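Local coordinates for major royal jelly protein 1 (Apis mellifera, PDB 5YYL), which is the most abundant protein of royal jelly, probably serves as larval food, and binds the sterol 24-methylenecholesterol, at residues Q299-T304 with L336-I341; S119-A124 with L135-S140. All coordinates share one frame; numbering follows the deposited sequence.

Interaction 1 of 2, residues Q299-T304 with L336-I341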
ATOM      1  N   GLN A 299      16.004  33.180 -43.355  1.00 40.50           N
ATOM      2  CA  GLN A 299      14.808  33.628 -44.088  1.00 40.21           C
ATOM      3  C   GLN A 299      14.407  32.593 -45.143  1.00 40.34           C
ATOM      4  O   GLN A 299      15.255  31.881 -45.681  1.00 41.54           O
ATOM      5  CB  GLN A 299      15.052  34.972 -44.762  1.00 39.16           C
ATOM      6  CG  GLN A 299      13.767  35.672 -45.174  1.00 39.91           C
ATOM      7  CD  GLN A 299      13.976  36.929 -46.009  1.00 40.18           C
ATOM      8  OE1 GLN A 299      13.032  37.408 -46.656  1.00 36.97           O
ATOM      9  NE2 GLN A 299      15.209  37.472 -46.001  1.00 39.52           N
ATOM     10  N   ASN A 300      13.106  32.510 -45.421  1.00 41.16           N
ATOM     11  CA  ASN A 300      12.553  31.592 -46.417  1.00 41.09           C
ATOM     12  C   ASN A 300      13.004  30.138 -46.214  1.00 40.59           C
ATOM     13  O   ASN A 300      13.114  29.375 -47.176  1.00 43.86           O
ATOM     14  CB  ASN A 300      12.883  32.090 -47.831  1.00 44.18           C
ATOM     15  CG  ASN A 300      12.430  33.532 -48.062  1.00 47.93           C
ATOM     16  OD1 ASN A 300      11.281  33.891 -47.789  1.00 50.81           O
ATOM     17  ND2 ASN A 300      13.337  34.364 -48.563  1.00 51.37           N
ATOM     18  N   ILE A 301      13.238  29.759 -44.956  1.00 37.76           N
ATOM     19  CA  ILE A 301      13.730  28.423 -44.618  1.00 36.22           C
ATOM     20  C   ILE A 301      12.655  27.344 -44.681  1.00 34.86           C
ATOM     21  O   ILE A 301      12.981  26.185 -44.842  1.00 37.30           O
ATOM     22  CB  ILE A 301      14.413  28.381 -43.233  1.00 38.27           C
ATOM     23  CG1 ILE A 301      15.127  27.030 -43.037  1.00 40.30           C
ATOM     24  CG2 ILE A 301      13.428  28.659 -42.095  1.00 38.42           C
ATOM     25  CD1 ILE A 301      16.132  27.002 -41.909  1.00 42.21           C
ATOM     26  N   LEU A 302      11.385  27.698 -44.524  1.00 34.68           N
ATOM     27  CA  LEU A 302      10.276  26.719 -44.609  1.00 35.53           C
ATOM     28  C   LEU A 302       9.582  26.850 -45.958  1.00 35.01           C
ATOM     29  O   LEU A 302       9.639  27.895 -46.599  1.00 34.97           O
ATOM     30  CB  LEU A 302       9.263  26.927 -43.466  1.00 35.61           C
ATOM     31  CG  LEU A 302       9.834  27.078 -42.053  1.00 34.15           C
ATOM     32  CD1 LEU A 302       8.733  27.446 -41.078  1.00 34.30           C
ATOM     33  CD2 LEU A 302      10.538  25.807 -41.624  1.00 33.77           C
ATOM     34  N   ASP A 303       8.919  25.786 -46.388  1.00 36.00           N
ATOM     35  CA  ASP A 303       8.165  25.794 -47.644  1.00 36.25           C
ATOM     36  C   ASP A 303       6.805  26.478 -47.495  1.00 35.70           C
ATOM     37  O   ASP A 303       6.244  26.938 -48.491  1.00 39.26           O
ATOM     38  CB  ASP A 303       7.967  24.364 -48.153  1.00 38.83           C
ATOM     39  CG  ASP A 303       9.274  23.704 -48.558  1.00 39.64           C
ATOM     40  OD1 ASP A 303      10.011  24.271 -49.403  1.00 41.70           O
ATOM     41  OD2 ASP A 303       9.580  22.617 -48.038  1.00 39.58           O
ATOM     42  N   THR A 304       6.266  26.515 -46.268  1.00 32.84           N
ATOM     43  CA  THR A 304       4.999  27.190 -45.968  1.00 30.04           C
ATOM     44  C   THR A 304       5.137  28.097 -44.733  1.00 27.35           C
ATOM     45  O   THR A 304       6.199  28.165 -44.120  1.00 26.12           O
ATOM     46  CB  THR A 304       3.865  26.154 -45.782  1.00 29.98           C
ATOM     47  OG1 THR A 304       2.614  26.824 -45.588  1.00 29.18           O
ATOM     48  CG2 THR A 304       4.142  25.141 -44.574  1.00 29.71           C
ATOM     49  N   LEU A 336      20.582  25.760 -37.845  1.00 39.19           N
ATOM     50  CA  LEU A 336      19.309  26.137 -38.396  1.00 39.44           C
ATOM     51  C   LEU A 336      19.358  26.063 -39.905  1.00 39.81           C
ATOM     52  O   LEU A 336      19.790  27.006 -40.560  1.00 40.95           O
ATOM     53  CB  LEU A 336      18.915  27.542 -37.895  1.00 39.18           C
ATOM     54  CG  LEU A 336      17.481  28.015 -38.127  1.00 38.90           C
ATOM     55  CD1 LEU A 336      16.433  27.024 -37.626  1.00 39.41           C
ATOM     56  CD2 LEU A 336      17.300  29.364 -37.459  1.00 37.88           C
ATOM     57  N   GLU A 337      18.933  24.926 -40.447  1.00 41.43           N
ATOM     58  CA  GLU A 337      18.812  24.758 -41.896  1.00 44.81           C
ATOM     59  C   GLU A 337      17.850  23.648 -42.242  1.00 44.19           C
ATOM     60  O   GLU A 337      17.547  22.818 -41.397  1.00 44.67           O
ATOM     61  CB  GLU A 337      20.181  24.510 -42.552  1.00 48.43           C
ATOM     62  CG  GLU A 337      21.159  23.643 -41.767  1.00 50.79           C
ATOM     63  CD  GLU A 337      22.559  23.606 -42.386  1.00 52.69           C
ATOM     64  OE1 GLU A 337      22.943  24.542 -43.137  1.00 52.69           O
ATOM     65  OE2 GLU A 337      23.291  22.635 -42.102  1.00 53.16           O
ATOM     66  N   ARG A 338      17.432  23.622 -43.507  1.00 43.98           N
ATOM     67  CA  ARG A 338      16.445  22.666 -44.039  1.00 44.87           C
ATOM     68  C   ARG A 338      16.658  21.210 -43.638  1.00 46.57           C
ATOM     69  O   ARG A 338      15.701  20.546 -43.265  1.00 43.55           O
ATOM     70  CB  ARG A 338      16.431  22.682 -45.574  1.00 48.36           C
ATOM     71  CG  ARG A 338      16.096  23.988 -46.247  1.00 50.11           C
ATOM     72  CD  ARG A 338      14.620  24.272 -46.367  1.00 49.86           C
ATOM     73  NE  ARG A 338      13.951  23.444 -47.360  1.00 50.19           N
ATOM     74  CZ  ARG A 338      12.851  23.791 -48.035  1.00 52.16           C
ATOM     75  NH1 ARG A 338      12.270  24.995 -47.883  1.00 48.47           N
ATOM     76  NH2 ARG A 338      12.343  22.919 -48.909  1.00 55.04           N
ATOM     77  N   HIS A 339      17.896  20.711 -43.722  1.00 51.25           N
ATOM     78  CA  HIS A 339      18.182  19.292 -43.413  1.00 53.96           C
ATOM     79  C   HIS A 339      18.055  18.918 -41.914  1.00 47.22           C
ATOM     80  O   HIS A 339      18.032  17.729 -41.566  1.00 46.48           O
ATOM     81  CB  HIS A 339      19.529  18.833 -44.019  1.00 63.24           C
ATOM     82  CG  HIS A 339      20.738  19.139 -43.183  1.00 72.86           C
ATOM     83  ND1 HIS A 339      21.362  18.184 -42.402  1.00 79.83           N
ATOM     84  CD2 HIS A 339      21.458  20.277 -43.032  1.00 75.45           C
ATOM     85  CE1 HIS A 339      22.401  18.728 -41.790  1.00 80.59           C
ATOM     86  NE2 HIS A 339      22.481  19.997 -42.155  1.00 79.11           N
ATOM     87  N   ASN A 340      17.957  19.925 -41.047  1.00 41.23           N
ATOM     88  CA  ASN A 340      17.637  19.723 -39.626  1.00 38.12           C
ATOM     89  C   ASN A 340      16.168  19.981 -39.218  1.00 36.66           C
ATOM     90  O   ASN A 340      15.811  19.778 -38.055  1.00 38.58           O
ATOM     91  CB  ASN A 340      18.583  20.588 -38.788  1.00 36.88           C
ATOM     92  CG  ASN A 340      20.026  20.200 -38.964  1.00 34.18           C
ATOM     93  OD1 ASN A 340      20.331  19.047 -39.269  1.00 32.81           O
ATOM     94  ND2 ASN A 340      20.923  21.156 -38.775  1.00 32.26           N
ATOM     95  N   ILE A 341      15.341  20.438 -40.161  1.00 34.09           N
ATOM     96  CA  ILE A 341      13.910  20.634 -39.965  1.00 32.71           C
ATOM     97  C   ILE A 341      13.166  19.377 -40.427  1.00 33.32           C
ATOM     98  O   ILE A 341      13.314  18.958 -41.574  1.00 32.90           O
ATOM     99  CB  ILE A 341      13.429  21.885 -40.731  1.00 30.68           C
ATOM    100  CG1 ILE A 341      14.061  23.107 -40.079  1.00 31.38           C
ATOM    101  CG2 ILE A 341      11.910  22.002 -40.742  1.00 29.66           C
ATOM    102  CD1 ILE A 341      13.984  24.372 -40.898  1.00 31.86           C
TER
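R338 and D303 form an ion pair at the exposed side of this contact, and the arginine is best followed outward from its CB. With CG anti to the carbonyl carbon (chi1 -60°) and further bends at chi2 and chi3, the chain doubles over toward 299-304 instead of running straight out. CG approaches the carbonyl oxygen of I301, against which CD then lies. At the tip, NH1 gives I301 O a weak hydrogen bond of 3.3 Å. NH2 reaches D303 OD1 at 2.7 Å in a salt bridge, to which NH1 adds a second, weak bond. OD1 lies at the guanidinium edge and receives NH2 on its syn side, yet the carboxylate and guanidinium planes stand 85° apart, so the ion pair is crossed rather than flat. Beneath it, the I301 side chain extends with CD1 3.5 Å from E337 CA and equally close to I341 CD1; L302 CD2 meets that same I341 methyl at 3.8 Å. F319 of strand 316-321 backs both L302 and I341. An exposed ion pair over an apolar layer thus joins two loops of a beta-propeller, one linking successive four-stranded sheets, the other linking strands 326-331 and 342-346.

Interaction 2 of 2, residues S119-A124 with L135-S140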
ATOM      1  N   SER A 119     -13.815  46.741 -16.914  1.00 89.64           N
ATOM      2  CA  SER A 119     -13.137  46.680 -15.615  1.00 89.21           C
ATOM      3  C   SER A 119     -12.034  45.643 -15.646  1.00 90.07           C
ATOM      4  O   SER A 119     -10.894  45.916 -15.233  1.00 86.23           O
ATOM      5  N   GLY A 120     -12.399  44.446 -16.115  1.00 88.82           N
ATOM      6  CA  GLY A 120     -11.491  43.305 -16.204  1.00 82.57           C
ATOM      7  C   GLY A 120     -11.778  42.435 -17.421  1.00 77.57           C
ATOM      8  O   GLY A 120     -12.927  42.143 -17.731  1.00 84.11           O
ATOM      9  N   ILE A 121     -10.701  42.055 -18.099  1.00 68.89           N
ATOM     10  CA  ILE A 121     -10.632  41.104 -19.241  1.00 59.40           C
ATOM     11  C   ILE A 121     -11.694  41.214 -20.352  1.00 51.56           C
ATOM     12  O   ILE A 121     -12.804  40.697 -20.246  1.00 50.59           O
ATOM     13  CB  ILE A 121     -10.406  39.626 -18.808  1.00 56.30           C
ATOM     14  CG1 ILE A 121      -9.452  39.562 -17.593  1.00 53.56           C
ATOM     15  CG2 ILE A 121      -9.861  38.813 -19.985  1.00 56.79           C
ATOM     16  CD1 ILE A 121      -8.838  38.218 -17.296  1.00 52.63           C
ATOM     17  N   VAL A 122     -11.296  41.873 -21.434  1.00 44.60           N
ATOM     18  CA  VAL A 122     -12.092  41.983 -22.646  1.00 42.87           C
ATOM     19  C   VAL A 122     -11.847  40.764 -23.501  1.00 40.74           C
ATOM     20  O   VAL A 122     -12.782  40.068 -23.838  1.00 40.67           O
ATOM     21  CB  VAL A 122     -11.754  43.266 -23.454  1.00 41.53           C
ATOM     22  CG1 VAL A 122     -12.594  43.371 -24.725  1.00 39.93           C
ATOM     23  CG2 VAL A 122     -11.916  44.498 -22.575  1.00 41.99           C
ATOM     24  N   SER A 123     -10.596  40.541 -23.890  1.00 40.01           N
ATOM     25  CA  SER A 123     -10.230  39.421 -24.774  1.00 39.03           C
ATOM     26  C   SER A 123      -8.850  38.846 -24.425  1.00 39.89           C
ATOM     27  O   SER A 123      -7.821  39.364 -24.881  1.00 40.78           O
ATOM     28  CB  SER A 123     -10.264  39.863 -26.233  1.00 37.73           C
ATOM     29  OG  SER A 123     -10.068  38.746 -27.075  1.00 39.09           O
ATOM     30  N   ALA A 124      -8.850  37.791 -23.597  1.00 39.00           N
ATOM     31  CA  ALA A 124      -7.640  37.043 -23.245  1.00 36.88           C
ATOM     32  C   ALA A 124      -7.063  36.396 -24.505  1.00 36.85           C
ATOM     33  O   ALA A 124      -7.475  35.319 -24.930  1.00 37.34           O
ATOM     34  CB  ALA A 124      -7.947  35.988 -22.189  1.00 36.14           C
ATOM     35  N   LEU A 135      -0.322  32.955 -13.244  1.00 32.76           N
ATOM     36  CA  LEU A 135      -0.902  32.922 -14.589  1.00 30.49           C
ATOM     37  C   LEU A 135      -0.882  34.338 -15.183  1.00 30.30           C
ATOM     38  O   LEU A 135      -1.567  35.224 -14.688  1.00 30.36           O
ATOM     39  CB  LEU A 135      -2.325  32.371 -14.548  1.00 28.00           C
ATOM     40  CG  LEU A 135      -3.228  32.615 -15.767  1.00 27.58           C
ATOM     41  CD1 LEU A 135      -2.648  31.942 -16.994  1.00 28.26           C
ATOM     42  CD2 LEU A 135      -4.640  32.100 -15.547  1.00 27.76           C
ATOM     43  N   TRP A 136      -0.110  34.529 -16.252  1.00 29.90           N
ATOM     44  CA  TRP A 136      -0.039  35.801 -16.976  1.00 28.71           C
ATOM     45  C   TRP A 136      -1.061  35.788 -18.082  1.00 28.96           C
ATOM     46  O   TRP A 136      -1.173  34.788 -18.785  1.00 30.05           O
ATOM     47  CB  TRP A 136       1.349  36.012 -17.566  1.00 27.74           C
ATOM     48  CG  TRP A 136       2.402  36.062 -16.534  1.00 28.47           C
ATOM     49  CD1 TRP A 136       2.987  35.000 -15.917  1.00 29.19           C
ATOM     50  CD2 TRP A 136       3.009  37.234 -15.983  1.00 29.82           C
ATOM     51  NE1 TRP A 136       3.931  35.431 -15.015  1.00 29.85           N
ATOM     52  CE2 TRP A 136       3.966  36.800 -15.032  1.00 30.57           C
ATOM     53  CE3 TRP A 136       2.852  38.610 -16.208  1.00 30.27           C
ATOM     54  CZ2 TRP A 136       4.763  37.695 -14.303  1.00 31.43           C
ATOM     55  CZ3 TRP A 136       3.638  39.500 -15.486  1.00 31.22           C
ATOM     56  CH2 TRP A 136       4.575  39.039 -14.536  1.00 31.92           C
ATOM     57  N   VAL A 137      -1.810  36.882 -18.228  1.00 29.05           N
ATOM     58  CA  VAL A 137      -2.844  37.002 -19.273  1.00 28.92           C
ATOM     59  C   VAL A 137      -2.646  38.255 -20.113  1.00 29.07           C
ATOM     60  O   VAL A 137      -2.544  39.346 -19.578  1.00 28.77           O
ATOM     61  CB  VAL A 137      -4.261  37.056 -18.683  1.00 27.83           C
ATOM     62  CG1 VAL A 137      -5.309  37.068 -19.794  1.00 28.12           C
ATOM     63  CG2 VAL A 137      -4.483  35.882 -17.738  1.00 28.31           C
ATOM     64  N   LEU A 138      -2.613  38.083 -21.431  1.00 30.56           N
ATOM     65  CA  LEU A 138      -2.540  39.193 -22.386  1.00 30.66           C
ATOM     66  C   LEU A 138      -3.949  39.507 -22.863  1.00 30.16           C
ATOM     67  O   LEU A 138      -4.451  38.838 -23.754  1.00 29.48           O
ATOM     68  CB  LEU A 138      -1.607  38.853 -23.579  1.00 29.52           C
ATOM     69  CG  LEU A 138      -1.471  39.927 -24.687  1.00 28.42           C
ATOM     70  CD1 LEU A 138      -0.750  41.168 -24.190  1.00 27.49           C
ATOM     71  CD2 LEU A 138      -0.752  39.395 -25.907  1.00 27.88           C
ATOM     72  N   ASP A 139      -4.579  40.503 -22.241  1.00 32.51           N
ATOM     73  CA  ASP A 139      -5.856  41.056 -22.707  1.00 34.74           C
ATOM     74  C   ASP A 139      -5.551  42.098 -23.777  1.00 34.33           C
ATOM     75  O   ASP A 139      -4.877  43.089 -23.496  1.00 34.00           O
ATOM     76  CB  ASP A 139      -6.636  41.687 -21.538  1.00 38.06           C
ATOM     77  CG  ASP A 139      -7.949  42.377 -21.977  1.00 39.55           C
ATOM     78  OD1 ASP A 139      -8.458  43.208 -21.183  1.00 39.08           O
ATOM     79  OD2 ASP A 139      -8.489  42.074 -23.077  1.00 37.90           O
ATOM     80  N   SER A 140      -6.049  41.866 -24.988  1.00 34.42           N
ATOM     81  CA  SER A 140      -5.791  42.767 -26.105  1.00 36.77           C
ATOM     82  C   SER A 140      -6.634  44.041 -26.009  1.00 40.98           C
ATOM     83  O   SER A 140      -6.180  45.139 -26.362  1.00 45.90           O
ATOM     84  CB  SER A 140      -6.050  42.062 -27.431  1.00 36.00           C
ATOM     85  OG  SER A 140      -7.380  41.618 -27.538  1.00 35.50           O
TER
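V137 is the first residue of 135-140 to meet 119-124: its CG1, anti to the backbone N (chi1 -176°), packs 3.7 Å from A124 CB and lies more loosely beside I121 CD1. L138 turns its side chain away and contributes mainly backbone, its carbonyl oxygen lying near S123 O and A124 C. At D139 the contact becomes polar. This residue pairs with A124 as an antiparallel non-hydrogen-bonded pair, while its carboxylate reaches past the bridge to two successive backbone amides. OD1 accepts V122 N at 3.1 Å and OD2 accepts S123 N at 2.7 Å; both bonds are nearly straight (175° and 173°), although each donor stands above the carboxylate plane. Two bonds on separate oxygens should restrain the rotation of the group. K153 forms a salt bridge with OD1 and G141 N a hydrogen bond with OD2, which probably helps to offset the charge of this buried carboxylate. S140 completes the pairing through its amide, which donates to S123 O at 3.1 Å, and its OG packs against S123 CB. Strands 124-129 and 134-139 form an antiparallel hairpin in one four-stranded sheet of the beta-propeller, with 153-158 on the other side of 134-139. L155 and F157 of 153-158 touch I121, and F157 also meets V137; L138 faces the adjoining sheet, against L185 and L188 of strand 185-192 and I205 of strand 201-207.

How the interactions relate
From the N terminus, the chain first closes interaction 2, where the approach to strand 124-129 meets the end of strand 134-139, the two segments being 11 residues apart at their closest ends: a local hairpin closure within one four-stranded sheet. It then completes that sheet and runs through two further four-stranded sheets before interaction 1 opens. That contact spans a longer loop containing strands 306-311, 316-321 and 326-331, and ties the link between two successive sheets to the turn before strand 342-346. The two closures follow in series, neither nesting nor crossing. Their centres are 34 Å apart, on opposite sides of the chain's centre, so they join different parts of the propeller, one in the buried interior, the other near the surface.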